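PDB 4MYK: formiminoglutamase, which hydrolyses N-formimino-L-glutamate to L-glutamate and formamide as an arginase-like manganese metalloenzyme. Local coordinates for residues T13-L18 / L66-N71; K104-L109 / M132-P137; K214-A219 / F262-L267; D244-S249 / E288-R293. The protein carries 1 engineered substitution. All blocks are in the same frame, centred on the assembly; numbering follows the deposited sequence.

Interaction 1: T13-L18 / L66-N71; sequences TDDPRL and LGSVNN
Arg17 lays its aliphatic stem along the backbone of Leu66 and Gly67. Arg17 CB lies 3.4 Å from Gly67 O, and the chain runs extended from CG to NE, carrying the guanidinium past Leu66 CA. The Arg17 and Leu66 side chains meet at an oblique angle, with Arg17 NH1 4.1 Å from Leu66 CD2. Asp15 has its CG anti to the backbone N (chi1 -178°), which brings the carboxylate between Ser68 and Arg17. Ser68 OG donates to Asp15 OD1 at 3.0 Å, on the syn side and near the carboxylate plane. Asp15 OD2 forms a salt bridge with Arg17 NE, 3.3 Å away, met from above the carboxylate plane. The carboxylate thus links both segments. Arg17 NH1 is held by the carbonyl of Arg65. Val69 points toward the 13-18 segment: CG2 packs on Pro16 CB, and Val69 N binds Pro16 O at 3.1 Å. Leu18 N makes a weak bond to Leu66 O. The contact fixes the N-terminal segment, ahead of strand 32-37, against the turn between helix 55-63 and strand 70-71. Helix 290-306 covers Leu18 and Leu66 through Tyr300 and Tyr297, and a second subunit packs on Asp15 and Ser68.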
loop_
_atom_site.group_PDB
_atom_site.type_symbol
_atom_site.label_atom_id
_atom_site.label_comp_id
_atom_site.label_asym_id
_atom_site.label_seq_id
_atom_site.Cartn_x
_atom_site.Cartn_y
_atom_site.Cartn_z
ATOM N N THR A 13 2.691 33.311 -4.607
ATOM C CA THR A 13 3.091 32.689 -5.862
ATOM C C THR A 13 1.862 32.364 -6.692
ATOM O O THR A 13 0.772 32.877 -6.432
ATOM C CB THR A 13 3.892 31.382 -5.621
ATOM O OG1 THR A 13 3.414 30.729 -4.433
ATOM C CG2 THR A 13 5.390 31.671 -5.473
ATOM N N ASP A 14 2.037 31.508 -7.689
ATOM C CA ASP A 14 0.908 30.997 -8.451
ATOM C C ASP A 14 0.107 29.964 -7.640
ATOM O O ASP A 14 -0.952 29.498 -8.071
ATOM C CB ASP A 14 1.401 30.389 -9.770
ATOM C CG ASP A 14 2.707 29.601 -9.610
ATOM O OD1 ASP A 14 3.110 29.309 -8.459
ATOM O OD2 ASP A 14 3.332 29.272 -10.648
ATOM N N ASP A 15 0.602 29.629 -6.452
ATOM C CA ASP A 15 0.093 28.477 -5.716
ATOM C C ASP A 15 0.234 28.690 -4.209
ATOM O O ASP A 15 1.120 28.114 -3.580
ATOM C CB ASP A 15 0.856 27.210 -6.168
ATOM C CG ASP A 15 0.357 25.929 -5.499
ATOM O OD1 ASP A 15 -0.616 25.987 -4.720
ATOM O OD2 ASP A 15 0.941 24.853 -5.757
ATOM N N PRO A 16 -0.633 29.533 -3.628
ATOM C CA PRO A 16 -0.630 29.778 -2.182
ATOM C C PRO A 16 -0.983 28.512 -1.419
ATOM O O PRO A 16 -1.977 27.868 -1.764
ATOM C CB PRO A 16 -1.751 30.801 -1.996
ATOM C CG PRO A 16 -1.905 31.434 -3.320
ATOM C CD PRO A 16 -1.615 30.372 -4.328
ATOM N N ARG A 17 -0.193 28.171 -0.401
ATOM C CA ARG A 17 -0.458 26.976 0.395
ATOM C C ARG A 17 -0.699 27.274 1.876
ATOM O O ARG A 17 -0.908 28.414 2.249
ATOM C CB ARG A 17 0.641 25.937 0.194
ATOM C CG ARG A 17 0.645 25.373 -1.218
ATOM C CD ARG A 17 1.765 24.379 -1.433
ATOM N NE ARG A 17 1.655 23.741 -2.743
ATOM C CZ ARG A 17 2.267 22.609 -3.084
ATOM N NH1 ARG A 17 3.043 21.977 -2.209
ATOM N NH2 ARG A 17 2.102 22.106 -4.304
ATOM N N LEU A 18 -0.697 26.241 2.711
ATOM C CA LEU A 18 -1.053 26.397 4.123
ATOM C C LEU A 18 -0.278 27.513 4.796
ATOM O O LEU A 18 -0.829 28.250 5.611
ATOM C CB LEU A 18 -0.870 25.084 4.894
ATOM C CG LEU A 18 -1.974 24.032 4.734
ATOM C CD1 LEU A 18 -1.447 22.645 5.045
ATOM C CD2 LEU A 18 -3.167 24.369 5.610
ATOM N N LEU A 66 3.113 22.333 2.125
ATOM C CA LEU A 66 2.037 21.584 1.487
ATOM C C LEU A 66 0.678 22.268 1.574
ATOM O O LEU A 66 0.464 23.152 2.401
ATOM C CB LEU A 66 1.934 20.178 2.090
ATOM C CG LEU A 66 3.211 19.337 2.135
ATOM C CD1 LEU A 66 2.909 17.957 2.651
ATOM C CD2 LEU A 66 3.821 19.268 0.748
ATOM N N GLY A 67 -0.227 21.849 0.691
ATOM C CA GLY A 67 -1.652 22.127 0.810
ATOM C C GLY A 67 -2.198 23.384 0.156
ATOM O O GLY A 67 -2.289 24.419 0.801
ATOM N N SER A 68 -2.597 23.296 -1.105
ATOM C CA SER A 68 -3.186 24.446 -1.773
ATOM C C SER A 68 -4.416 24.961 -1.022
ATOM O O SER A 68 -5.377 24.219 -0.821
ATOM C CB SER A 68 -3.551 24.097 -3.219
ATOM O OG SER A 68 -2.407 23.673 -3.943
ATOM N N VAL A 69 -4.383 26.232 -0.608
ATOM C CA VAL A 69 -5.504 26.836 0.130
ATOM C C VAL A 69 -6.820 26.809 -0.654
ATOM O O VAL A 69 -7.893 26.634 -0.075
ATOM C CB VAL A 69 -5.195 28.275 0.588
ATOM C CG1 VAL A 69 -3.926 28.289 1.418
ATOM C CG2 VAL A 69 -5.055 29.201 -0.602
ATOM N N ASN A 70 -6.745 26.976 -1.971
ATOM C CA ASN A 70 -7.925 26.742 -2.789
ATOM C C ASN A 70 -7.818 25.422 -3.515
ATOM O O ASN A 70 -6.964 25.247 -4.385
ATOM C CB ASN A 70 -8.156 27.868 -3.783
ATOM C CG ASN A 70 -9.544 27.824 -4.398
ATOM O OD1 ASN A 70 -10.385 26.998 -4.029
ATOM N ND2 ASN A 70 -9.792 28.726 -5.338
ATOM N N ASN A 71 -8.684 24.491 -3.127
ATOM C CA ASN A 71 -8.687 23.149 -3.669
ATOM C C ASN A 71 -9.853 23.015 -4.631
ATOM O O ASN A 71 -11.014 23.036 -4.223
ATOM C CB ASN A 71 -8.811 22.131 -2.537
ATOM C CG ASN A 71 -8.753 20.693 -3.030
ATOM O OD1 ASN A 71 -9.407 20.328 -4.003
ATOM N ND2 ASN A 71 -7.970 19.867 -2.348
#

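Interaction 2: K104-L109 / M132-P137; sequences KVFTVL and MLRAFP
Phe106 and Arg134 meet flat on flat, the guanidinium lying over one face of the ring. The two planes are 24° apart. Arg134 CZ sits 3.6 Å from the centroid of the Phe106 ring, close to the ring normal, so this is a cation-pi stack. Arg134 NH2 is the branch nearest the ring, 3.0 Å from Phe106 CD2 and displaced toward the rim. The Arg134 chain bends at chi3 (56°), which folds the head back over the ring, and CB also touches the ring at CD1. At the ring edge, near its plane, lies Ala135 N, 3.6 Å from Phe106 CE1. This is the outer side of the contact, where Arg134 is exposed and its NH1 makes a long, weak ion pair with Glu102. The inner side is apolar, with Leu109 and Met132 buried. Leu109 CD1 touches both Ala135 CB and Met132 SD, each at 3.7 Å, and the Leu109 and Met132 side chains cross at about a right angle. Phe136, just past the helix end, adds a looser touch from Phe136 CE2 to Leu109 CD2 at 4.5 Å. Below this layer, Met132 and Phe136 rest on strand 274-280, and Leu109 on Pro115 of strand 114-119. No hydrogen bond joins the two segments. Apolar burial holds them inside, while outside the cation-pi stack supplies the polar part of the contact.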
loop_
_atom_site.group_PDB
_atom_site.type_symbol
_atom_site.label_atom_id
_atom_site.label_comp_id
_atom_site.label_asym_id
_atom_site.label_seq_id
_atom_site.Cartn_x
_atom_site.Cartn_y
_atom_site.Cartn_z
ATOM N N LYS A 104 -3.002 25.150 28.232
ATOM C CA LYS A 104 -2.905 25.869 26.965
ATOM C C LYS A 104 -4.074 25.579 26.036
ATOM O O LYS A 104 -4.652 26.482 25.468
ATOM C CB LYS A 104 -1.595 25.511 26.258
ATOM C CG LYS A 104 -1.430 26.162 24.891
ATOM C CD LYS A 104 -1.538 27.657 24.993
ATOM C CE LYS A 104 -0.996 28.316 23.750
ATOM N NZ LYS A 104 -0.743 29.763 23.983
ATOM N N VAL A 105 -4.401 24.306 25.869
ATOM C CA VAL A 105 -5.543 23.921 25.057
ATOM C C VAL A 105 -6.822 24.555 25.603
ATOM O O VAL A 105 -7.665 25.034 24.838
ATOM C CB VAL A 105 -5.697 22.382 24.995
ATOM C CG1 VAL A 105 -6.992 21.993 24.279
ATOM C CG2 VAL A 105 -4.490 21.763 24.311
ATOM N N PHE A 106 -6.961 24.564 26.928
ATOM C CA PHE A 106 -8.140 25.151 27.559
ATOM C C PHE A 106 -8.308 26.623 27.217
ATOM O O PHE A 106 -9.395 27.059 26.839
ATOM C CB PHE A 106 -8.110 25.007 29.074
ATOM C CG PHE A 106 -9.227 25.751 29.753
ATOM C CD1 PHE A 106 -10.516 25.236 29.762
ATOM C CD2 PHE A 106 -9.001 26.984 30.346
ATOM C CE1 PHE A 106 -11.552 25.921 30.363
ATOM C CE2 PHE A 106 -10.037 27.671 30.955
ATOM C CZ PHE A 106 -11.315 27.137 30.961
ATOM N N THR A 107 -7.230 27.388 27.361
ATOM C CA THR A 107 -7.262 28.810 27.036
ATOM C C THR A 107 -7.739 29.051 25.599
ATOM O O THR A 107 -8.627 29.867 25.372
ATOM C CB THR A 107 -5.899 29.503 27.318
ATOM O OG1 THR A 107 -4.903 29.028 26.405
ATOM C CG2 THR A 107 -5.442 29.219 28.739
ATOM N N VAL A 108 -7.173 28.322 24.637
ATOM C CA VAL A 108 -7.619 28.427 23.242
ATOM C C VAL A 108 -9.102 28.079 23.122
ATOM O O VAL A 108 -9.856 28.750 22.415
ATOM C CB VAL A 108 -6.792 27.533 22.273
ATOM C CG1 VAL A 108 -7.373 27.595 20.878
ATOM C CG2 VAL A 108 -5.356 27.979 22.235
ATOM N N LEU A 109 -9.501 27.023 23.829
ATOM C CA LEU A 109 -10.892 26.584 23.876
ATOM C C LEU A 109 -11.789 27.661 24.485
ATOM O O LEU A 109 -12.802 28.047 23.903
ATOM C CB LEU A 109 -11.028 25.293 24.694
ATOM C CG LEU A 109 -10.639 23.942 24.090
ATOM C CD1 LEU A 109 -10.920 22.836 25.101
ATOM C CD2 LEU A 109 -11.401 23.705 22.798
ATOM N N MET A 132 -10.955 19.814 27.624
ATOM C CA MET A 132 -12.319 19.773 27.090
ATOM C C MET A 132 -13.354 19.694 28.202
ATOM O O MET A 132 -14.360 20.395 28.164
ATOM C CB MET A 132 -12.520 18.585 26.141
ATOM C CG MET A 132 -11.870 18.723 24.765
ATOM S SD MET A 132 -12.637 19.905 23.634
ATOM C CE MET A 132 -14.255 19.154 23.366
ATOM N N LEU A 133 -13.103 18.830 29.182
ATOM C CA LEU A 133 -14.018 18.641 30.304
ATOM C C LEU A 133 -14.130 19.884 31.181
ATOM O O LEU A 133 -15.101 20.038 31.924
ATOM C CB LEU A 133 -13.594 17.447 31.162
ATOM C CG LEU A 133 -13.552 16.065 30.497
ATOM C CD1 LEU A 133 -13.057 15.015 31.494
ATOM C CD2 LEU A 133 -14.913 15.690 29.929
ATOM N N ARG A 134 -13.131 20.758 31.103
ATOM C CA ARG A 134 -13.178 22.029 31.819
ATOM C C ARG A 134 -13.947 23.028 30.992
ATOM O O ARG A 134 -14.760 23.788 31.513
ATOM C CB ARG A 134 -11.772 22.585 32.076
ATOM C CG ARG A 134 -10.996 21.910 33.194
ATOM C CD ARG A 134 -9.560 22.433 33.202
ATOM N NE ARG A 134 -9.544 23.888 33.318
ATOM C CZ ARG A 134 -8.521 24.670 32.988
ATOM N NH1 ARG A 134 -7.403 24.154 32.503
ATOM N NH2 ARG A 134 -8.626 25.987 33.137
ATOM N N ALA A 135 -13.676 23.038 29.694
ATOM C CA ALA A 135 -14.272 24.025 28.810
ATOM C C ALA A 135 -15.780 23.820 28.614
ATOM O O ALA A 135 -16.528 24.796 28.500
ATOM C CB ALA A 135 -13.538 24.057 27.466
ATOM N N PHE A 136 -16.219 22.561 28.564
ATOM C CA PHE A 136 -17.641 22.242 28.424
ATOM C C PHE A 136 -18.039 21.261 29.509
ATOM O O PHE A 136 -18.146 20.058 29.269
ATOM C CB PHE A 136 -17.944 21.658 27.049
ATOM C CG PHE A 136 -17.188 22.321 25.940
ATOM C CD1 PHE A 136 -17.611 23.533 25.427
ATOM C CD2 PHE A 136 -16.039 21.739 25.421
ATOM C CE1 PHE A 136 -16.908 24.151 24.407
ATOM C CE2 PHE A 136 -15.331 22.352 24.408
ATOM C CZ PHE A 136 -15.765 23.560 23.896
ATOM N N PRO A 137 -18.242 21.781 30.727
ATOM C CA PRO A 137 -18.628 21.000 31.904
ATOM C C PRO A 137 -19.756 20.010 31.627
ATOM O O PRO A 137 -20.899 20.414 31.400
ATOM C CB PRO A 137 -19.104 22.073 32.876
ATOM C CG PRO A 137 -18.268 23.266 32.524
ATOM C CD PRO A 137 -18.082 23.213 31.039
#

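Interaction 3: K214-A219 / F262-L267; sequences KGAVAA and FDMCFL
Asp263 is the first residue of the second segment to meet helix 216-227. Asp263 CB, rather than the carboxylate, touches Val217 CG2 at 3.5 Å, and the two side chains cross at about a right angle. The carboxylate turns to its own helix, where OD1 is hydrogen-bonded to Gln259. Met264 comes next, and its CA is the nearest to that of Val217. Met264 CG and SD both lie 4.0 Å from Ala216 CB, so the thioether runs past the methyl group. Met264 also touches Leu220 and, beneath, Phe183 of strand 180-185. A bound manganese ion is about 13 Å from the Met264 side chain. One turn further on, Leu267 points toward the other helix. Its CG is anti to the backbone N (chi1 176°), and Leu267 CD2 reaches Val217 CG1 at 3.8 Å and Val217 O at 3.3 Å. Val217 thus places one methyl on Asp263 and the other on Leu267. No hydrogen bond joins the segments. Gly215, with positive phi, separates helix 208-214 from helix 216-227 and occupies the N-cap position of the latter. Helices 216-227 and 258-270, which come before and after strand 231-236, pack side by side on the parallel sheet of the arginase/deacetylase alpha/beta fold.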
loop_
_atom_site.group_PDB
_atom_site.type_symbol
_atom_site.label_atom_id
_atom_site.label_comp_id
_atom_site.label_asym_id
_atom_site.label_seq_id
_atom_site.Cartn_x
_atom_site.Cartn_y
_atom_site.Cartn_z
ATOM N N LYS A 214 -18.981 0.002 6.300
ATOM C CA LYS A 214 -19.877 1.148 6.077
ATOM C C LYS A 214 -19.311 2.236 5.175
ATOM O O LYS A 214 -20.059 3.002 4.589
ATOM C CB LYS A 214 -20.247 1.814 7.397
ATOM C CG LYS A 214 -20.873 0.913 8.430
ATOM C CD LYS A 214 -21.376 1.754 9.589
ATOM C CE LYS A 214 -21.635 0.918 10.822
ATOM N NZ LYS A 214 -22.025 1.798 11.959
ATOM N N GLY A 215 -17.991 2.320 5.082
ATOM C CA GLY A 215 -17.349 3.486 4.512
ATOM C C GLY A 215 -16.885 4.316 5.687
ATOM O O GLY A 215 -17.636 4.515 6.639
ATOM N N ALA A 216 -15.645 4.783 5.640
ATOM C CA ALA A 216 -15.040 5.437 6.798
ATOM C C ALA A 216 -15.790 6.702 7.208
ATOM O O ALA A 216 -16.064 6.926 8.384
ATOM C CB ALA A 216 -13.577 5.745 6.534
ATOM N N VAL A 217 -16.128 7.521 6.219
ATOM C CA VAL A 217 -16.814 8.780 6.469
ATOM C C VAL A 217 -18.207 8.549 7.065
ATOM O O VAL A 217 -18.573 9.197 8.046
ATOM C CB VAL A 217 -16.860 9.660 5.185
ATOM C CG1 VAL A 217 -17.863 10.787 5.325
ATOM C CG2 VAL A 217 -15.476 10.206 4.870
ATOM N N ALA A 218 -18.963 7.614 6.484
ATOM C CA ALA A 218 -20.285 7.237 6.997
ATOM C C ALA A 218 -20.207 6.662 8.410
ATOM O O ALA A 218 -21.036 6.968 9.265
ATOM C CB ALA A 218 -20.956 6.237 6.065
ATOM N N ALA A 219 -19.220 5.808 8.640
ATOM C CA ALA A 219 -18.993 5.247 9.957
ATOM C C ALA A 219 -18.652 6.356 10.946
ATOM O O ALA A 219 -19.128 6.348 12.074
ATOM C CB ALA A 219 -17.866 4.227 9.900
ATOM N N PHE A 262 -7.800 11.297 5.144
ATOM C CA PHE A 262 -8.102 12.623 4.609
ATOM C C PHE A 262 -9.605 12.883 4.614
ATOM O O PHE A 262 -10.063 13.916 5.103
ATOM C CB PHE A 262 -7.621 12.752 3.170
ATOM C CG PHE A 262 -6.146 12.624 3.010
ATOM C CD1 PHE A 262 -5.323 12.538 4.116
ATOM C CD2 PHE A 262 -5.579 12.591 1.746
ATOM C CE1 PHE A 262 -3.954 12.420 3.965
ATOM C CE2 PHE A 262 -4.221 12.474 1.583
ATOM C CZ PHE A 262 -3.399 12.389 2.695
ATOM N N ASP A 263 -10.362 11.950 4.046
ATOM C CA ASP A 263 -11.812 12.072 3.994
ATOM C C ASP A 263 -12.432 12.235 5.380
ATOM O O ASP A 263 -13.412 12.966 5.542
ATOM C CB ASP A 263 -12.427 10.864 3.294
ATOM C CG ASP A 263 -12.165 10.852 1.795
ATOM O OD1 ASP A 263 -11.428 11.724 1.304
ATOM O OD2 ASP A 263 -12.703 9.965 1.108
ATOM N N MET A 264 -11.870 11.546 6.371
ATOM C CA MET A 264 -12.370 11.634 7.745
ATOM C C MET A 264 -12.018 12.963 8.392
ATOM O O MET A 264 -12.805 13.521 9.153
ATOM C CB MET A 264 -11.806 10.505 8.605
ATOM C CG MET A 264 -12.307 9.118 8.260
ATOM S SD MET A 264 -11.308 7.879 9.111
ATOM C CE MET A 264 -11.630 8.297 10.824
ATOM N N CYS A 265 -10.817 13.455 8.109
ATOM C CA CYS A 265 -10.396 14.759 8.605
ATOM C C CYS A 265 -11.232 15.902 8.008
ATOM O O CYS A 265 -11.578 16.848 8.710
ATOM C CB CYS A 265 -8.901 14.973 8.362
ATOM S SG CYS A 265 -7.898 13.991 9.482
ATOM N N PHE A 266 -11.569 15.789 6.723
ATOM C CA PHE A 266 -12.459 16.755 6.089
ATOM C C PHE A 266 -13.839 16.777 6.766
ATOM O O PHE A 266 -14.386 17.847 7.038
ATOM C CB PHE A 266 -12.608 16.461 4.602
ATOM C CG PHE A 266 -13.307 17.561 3.833
ATOM C CD1 PHE A 266 -14.691 17.618 3.773
ATOM C CD2 PHE A 266 -12.576 18.536 3.172
ATOM C CE1 PHE A 266 -15.330 18.632 3.064
ATOM C CE2 PHE A 266 -13.208 19.546 2.463
ATOM C CZ PHE A 266 -14.582 19.597 2.412
ATOM N N LEU A 267 -14.400 15.600 7.035
ATOM C CA LEU A 267 -15.693 15.523 7.713
ATOM C C LEU A 267 -15.613 16.225 9.063
ATOM O O LEU A 267 -16.424 17.095 9.360
ATOM C CB LEU A 267 -16.149 14.062 7.883
ATOM C CG LEU A 267 -17.448 13.754 8.652
ATOM C CD1 LEU A 267 -18.665 14.352 7.969
ATOM C CD2 LEU A 267 -17.620 12.243 8.817
#

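Interaction 4: D244-S249 / E288-R293; sequences DMPGVS and EYRSPR
Ser291 OG accepts a hydrogen bond from Gly247 N at 2.7 Å, with a bent N-H...O angle of 137°. Ser291 OG also lies 3.3 Å from Pro246 CD, and Ser291 CB packs against the Gly247 backbone. The Met245 chain bends at chi2 and chi3, carrying Met245 CE to 3.5 Å from Ser291 O. Arg290 crosses Pro246 at about a right angle, with Arg290 NH1 3.4 Å from Pro246 CG. Its chi3 of 60° brings the guanidinium against the proline ring, and Asp244 O lies over one face of the guanidinium. Gly247 is the centre of an inverse gamma turn. The loop that carries it follows strand 231-236 of the arginase fold, whose end carries the manganese ligand Asp236, with the ligand Asp238 two residues on. The Met245 side chain is about 7 Å from that of Asp238. Further out, a water lies 2.8 Å from Asp244 OD1 and bonds weakly to Arg290 NH2 at 3.4 Å. Arg290 NH2 also hydrogen-bonds Ser243 O, while Asp244 OD2 accepts from Ala258 N. Glu287 serves the start of helix 290-306 with both oxygens: OE1 bonds Ser291 OG, and OE2 takes the backbone N of Tyr289 and of Arg290. Arg290 NE is hydrogen-bonded to Ser242 OG of a second subunit.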
loop_
_atom_site.group_PDB
_atom_site.type_symbol
_atom_site.label_atom_id
_atom_site.label_comp_id
_atom_site.label_asym_id
_atom_site.label_seq_id
_atom_site.Cartn_x
_atom_site.Cartn_y
_atom_site.Cartn_z
ATOM N N ASP A 244 0.647 2.890 3.809
ATOM C CA ASP A 244 0.483 4.342 3.625
ATOM C C ASP A 244 1.191 5.164 4.705
ATOM O O ASP A 244 1.673 6.271 4.450
ATOM C CB ASP A 244 -0.998 4.730 3.662
ATOM C CG ASP A 244 -1.712 4.394 2.398
ATOM O OD1 ASP A 244 -1.042 4.306 1.353
ATOM O OD2 ASP A 244 -2.942 4.220 2.449
ATOM N N MET A 245 1.227 4.624 5.918
ATOM C CA MET A 245 1.666 5.382 7.073
ATOM C C MET A 245 2.660 4.564 7.896
ATOM O O MET A 245 2.332 4.100 8.982
ATOM C CB MET A 245 0.442 5.763 7.910
ATOM C CG MET A 245 0.663 6.864 8.935
ATOM S SD MET A 245 1.268 8.367 8.163
ATOM C CE MET A 245 0.428 9.611 9.139
ATOM N N PRO A 246 3.879 4.363 7.364
ATOM C CA PRO A 246 4.878 3.542 8.072
ATOM C C PRO A 246 5.580 4.248 9.250
ATOM O O PRO A 246 6.108 3.570 10.136
ATOM C CB PRO A 246 5.886 3.179 6.975
ATOM C CG PRO A 246 5.741 4.241 5.954
ATOM C CD PRO A 246 4.287 4.668 5.981
ATOM N N GLY A 247 5.569 5.578 9.274
ATOM C CA GLY A 247 6.352 6.321 10.251
ATOM C C GLY A 247 5.621 6.604 11.548
ATOM O O GLY A 247 5.278 7.756 11.840
ATOM N N VAL A 248 5.375 5.546 12.321
ATOM C CA VAL A 248 4.649 5.644 13.580
ATOM C C VAL A 248 5.337 4.684 14.526
ATOM O O VAL A 248 6.154 3.885 14.090
ATOM C CB VAL A 248 3.136 5.276 13.440
ATOM C CG1 VAL A 248 2.449 6.160 12.404
ATOM C CG2 VAL A 248 2.956 3.816 13.091
ATOM N N SER A 249 5.038 4.770 15.815
ATOM C CA SER A 249 5.762 3.972 16.807
ATOM C C SER A 249 5.293 2.518 16.761
ATOM O O SER A 249 6.082 1.592 16.943
ATOM C CB SER A 249 5.587 4.558 18.218
ATOM O OG SER A 249 5.742 5.978 18.215
ATOM N N GLU A 288 10.617 8.938 7.809
ATOM C CA GLU A 288 10.734 10.383 7.981
ATOM C C GLU A 288 10.216 11.271 6.844
ATOM O O GLU A 288 10.120 12.482 7.014
ATOM C CB GLU A 288 12.184 10.752 8.258
ATOM C CG GLU A 288 13.117 10.397 7.119
ATOM C CD GLU A 288 14.305 11.329 7.032
ATOM O OE1 GLU A 288 14.915 11.391 5.943
ATOM O OE2 GLU A 288 14.623 12.009 8.038
ATOM N N TYR A 289 9.894 10.703 5.688
ATOM C CA TYR A 289 9.433 11.545 4.571
ATOM C C TYR A 289 7.944 11.371 4.203
ATOM O O TYR A 289 7.186 12.343 4.174
ATOM C CB TYR A 289 10.326 11.374 3.333
ATOM C CG TYR A 289 10.156 12.507 2.345
ATOM C CD1 TYR A 289 10.895 13.677 2.474
ATOM C CD2 TYR A 289 9.232 12.427 1.299
ATOM C CE1 TYR A 289 10.737 14.731 1.584
ATOM C CE2 TYR A 289 9.069 13.480 0.400
ATOM C CZ TYR A 289 9.827 14.629 0.550
ATOM O OH TYR A 289 9.682 15.684 -0.328
ATOM N N ARG A 290 7.538 10.130 3.942
ATOM C CA ARG A 290 6.197 9.829 3.459
ATOM C C ARG A 290 5.133 10.055 4.522
ATOM O O ARG A 290 4.016 10.526 4.238
ATOM C CB ARG A 290 6.132 8.377 2.988
ATOM C CG ARG A 290 6.986 8.057 1.763
ATOM C CD ARG A 290 6.904 6.573 1.388
ATOM N NE ARG A 290 5.548 6.128 1.060
ATOM C CZ ARG A 290 4.932 5.075 1.611
ATOM N NH1 ARG A 290 5.537 4.329 2.526
ATOM N NH2 ARG A 290 3.700 4.759 1.240
ATOM N N SER A 291 5.478 9.696 5.753
ATOM C CA SER A 291 4.506 9.685 6.841
ATOM C C SER A 291 4.162 11.093 7.355
ATOM O O SER A 291 2.999 11.405 7.587
ATOM C CB SER A 291 4.988 8.752 7.951
ATOM O OG SER A 291 5.262 7.470 7.407
ATOM N N PRO A 292 5.177 11.948 7.525
ATOM C CA PRO A 292 4.922 13.359 7.846
ATOM C C PRO A 292 4.089 14.091 6.789
ATOM O O PRO A 292 3.278 14.946 7.134
ATOM C CB PRO A 292 6.330 13.944 7.937
ATOM C CG PRO A 292 7.159 12.781 8.418
ATOM C CD PRO A 292 6.598 11.591 7.704
ATOM N N ARG A 293 4.284 13.764 5.520
ATOM C CA ARG A 293 3.445 14.332 4.466
ATOM C C ARG A 293 1.986 13.949 4.682
ATOM O O ARG A 293 1.094 14.777 4.570
ATOM C CB ARG A 293 3.921 13.905 3.072
ATOM C CG ARG A 293 5.305 14.428 2.704
ATOM C CD ARG A 293 5.652 14.160 1.244
ATOM N NE ARG A 293 4.705 14.800 0.329
ATOM C CZ ARG A 293 4.992 15.850 -0.433
ATOM N NH1 ARG A 293 6.203 16.387 -0.399
ATOM N NH2 ARG A 293 4.070 16.364 -1.232
HETATM O O HOH W 1 0.799 5.792 -0.111
#

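In the fold
From the N terminus, interaction 1 closes first, tying the segment before strand 32-37 to the turn that follows helix 55-63. Interaction 2 then joins helices 94-110 and 125-135, which come before and after strand 114-119 in the chain. Both are complete before the other two begin. Interactions 3 and 4 cross: 214-219 pairs with 262-267, and 244-249, lying between them in sequence, pairs with 288-293. Interaction 3 joins helices 216-227 and 258-270, and interaction 4 joins the loop after strand 231-236 to the start of helix 290-306. Interactions 1 and 4 touch, Leu66 CD2 packing on Arg293 NH2 at 3.5 Å, and both meet the second subunit. Interaction 2 lies across the chain's centre from interaction 4.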